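Side-chain contact in trypsin-resistant surface T6 protein (Streptococcus pyogenes serotype M6, PDB 4P0D), which probably polymerises, through sortase-mediated linkage, into the shaft of the cell-wall-anchored pilus as its major backbone subunit: residues A[156-159]-A[164-167]. The protein carries 1 engineered substitution. Residues are numbered along the deposited sequence; the frame is centred on the assembly and turned at random.
Sequences GTID and KTTS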
ATOM      1  N   GLY A 156      10.136  -6.913 -11.405  1.00 14.52           N
ATOM      2  CA  GLY A 156      10.975  -6.044 -12.245  1.00 14.36           C
ATOM      3  C   GLY A 156      12.273  -5.672 -11.542  1.00 14.52           C
ATOM      4  O   GLY A 156      13.125  -4.984 -12.108  1.00 13.11           O
ATOM      5  N   THR A 157      12.392  -6.139 -10.299  1.00 14.61           N
ATOM      6  CA  THR A 157      13.511  -5.866  -9.420  1.00 15.61           C
ATOM      7  C   THR A 157      14.512  -7.015  -9.470  1.00 16.45           C
ATOM      8  O   THR A 157      14.239  -8.090 -10.049  1.00 16.08           O
ATOM      9  CB  THR A 157      13.016  -5.743  -7.953  1.00 15.73           C
ATOM     10  OG1 THR A 157      12.133  -6.831  -7.671  1.00 14.17           O
ATOM     11  CG2 THR A 157      12.271  -4.411  -7.705  1.00 15.18           C
ATOM     12  N   ILE A 158      15.661  -6.795  -8.830  1.00 17.10           N
ATOM     13  CA  ILE A 158      16.698  -7.799  -8.726  1.00 17.80           C
ATOM     14  C   ILE A 158      16.863  -8.151  -7.248  1.00 18.61           C
ATOM     15  O   ILE A 158      17.114  -7.269  -6.437  1.00 17.20           O
ATOM     16  CB  ILE A 158      18.036  -7.244  -9.249  1.00 18.35           C
ATOM     17  CG1 ILE A 158      17.922  -6.826 -10.721  1.00 19.49           C
ATOM     18  CG2 ILE A 158      19.164  -8.245  -9.028  1.00 18.93           C
ATOM     19  CD1 ILE A 158      17.739  -7.989 -11.664  1.00 20.26           C
ATOM     20  N   ASP A 159      16.735  -9.434  -6.909  1.00 19.19           N
ATOM     21  CA  ASP A 159      16.829  -9.863  -5.507  1.00 21.06           C
ATOM     22  C   ASP A 159      18.268  -9.799  -5.012  1.00 20.65           C
ATOM     23  O   ASP A 159      19.170 -10.366  -5.622  1.00 21.12           O
ATOM     24  CB  ASP A 159      16.280 -11.284  -5.311  1.00 22.25           C
ATOM     25  CG  ASP A 159      14.746 -11.332  -5.290  1.00 23.40           C
ATOM     26  OD1 ASP A 159      14.098 -10.376  -4.822  1.00 23.51           O
ATOM     27  OD2 ASP A 159      14.183 -12.355  -5.730  1.00 27.20           O
ATOM     28  N   LYS A 164      14.837  -6.296  -2.322  1.00 22.60           N
ATOM     29  CA  LYS A 164      14.565  -6.064  -3.733  1.00 21.47           C
ATOM     30  C   LYS A 164      15.240  -4.775  -4.189  1.00 18.88           C
ATOM     31  O   LYS A 164      15.044  -3.731  -3.599  1.00 18.31           O
ATOM     32  CB  LYS A 164      13.058  -6.094  -4.016  1.00 22.94           C
ATOM     33  CG  LYS A 164      12.475  -7.489  -3.739  1.00 23.50           C
ATOM     34  CD  LYS A 164      11.067  -7.680  -4.260  1.00 24.75           C
ATOM     35  CE  LYS A 164      10.510  -9.041  -3.855  1.00 25.90           C
ATOM     36  NZ  LYS A 164      11.161 -10.183  -4.578  1.00 26.67           N
ATOM     37  N   THR A 165      16.060  -4.880  -5.234  1.00 17.24           N
ATOM     38  CA  THR A 165      16.845  -3.749  -5.717  1.00 16.37           C
ATOM     39  C   THR A 165      16.509  -3.394  -7.173  1.00 15.59           C
ATOM     40  O   THR A 165      15.981  -4.203  -7.919  1.00 16.66           O
ATOM     41  CB  THR A 165      18.358  -4.022  -5.600  1.00 16.08           C
ATOM     42  OG1 THR A 165      18.759  -4.978  -6.586  1.00 16.15           O
ATOM     43  CG2 THR A 165      18.712  -4.563  -4.210  1.00 16.89           C
ATOM     44  N   THR A 166      16.840  -2.179  -7.567  1.00 15.00           N
ATOM     45  CA  THR A 166      16.533  -1.704  -8.906  1.00 14.81           C
ATOM     46  C   THR A 166      17.552  -0.649  -9.350  1.00 15.12           C
ATOM     47  O   THR A 166      18.497  -0.315  -8.609  1.00 15.98           O
ATOM     48  CB  THR A 166      15.102  -1.124  -8.940  1.00 14.64           C
ATOM     49  OG1 THR A 166      14.707  -0.878 -10.298  1.00 14.96           O
ATOM     50  CG2 THR A 166      15.038   0.144  -8.153  1.00 14.66           C
ATOM     51  N   SER A 167      17.357  -0.099 -10.541  1.00 15.51           N
ATOM     52  CA  SER A 167      18.290   0.866 -11.084  1.00 15.30           C
ATOM     53  C   SER A 167      17.536   1.998 -11.773  1.00 15.25           C
ATOM     54  O   SER A 167      16.350   1.857 -12.117  1.00 14.68           O
ATOM     55  CB  SER A 167      19.237   0.162 -12.043  1.00 16.18           C
ATOM     56  OG  SER A 167      18.528  -0.336 -13.176  1.00 17.50           O
TER
HETATM   57  O   HOH W   1      15.040  -3.280 -11.481  1.00 14.88           O
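Lys164 meets both Asp159 and Thr157, and with them makes a compact worked example of how a short antiparallel pair is tied by backbone and side chains together. Its chain runs alongside that of Asp159 and, extended until a bend at the last torsion (chi4 -71°), turns NZ onto the carboxylate. The resulting salt bridge, NZ to Asp159 OD1 at 3.0 Å, uses the syn lone pair of that oxygen. On the way, Lys164 CD passes 3.7 Å from Thr157 OG1, the two side chains crossing at about a right angle.

Thr165 supplies the central grip. Its N and OG1 approach Ile158 O from opposite faces of the carbonyl plane, at 2.9 Å and 2.8 Å, so one acceptor is held twice; a chi1 of 72° swings the hydroxyl back over its own backbone to do so. In return, Ile158 N gives a nearly straight bond (170°) to Thr165 O. The Thr165 hydroxyl also accepts from Ser367 N, in a loop far along the sequence.

At Thr166 direct pairing gives way to water, which donates to Gly156 O and lies 2.7 Å from Thr166 OG1. Lys164 and Thr166 share backbone hydrogen bonds with Tyr317. The whole is a two-stranded beta hairpin, following strand 139-155 in the chain and touching Tyr319, Ser366 and Ser367, where the pilin's middle and C-terminal parts meet.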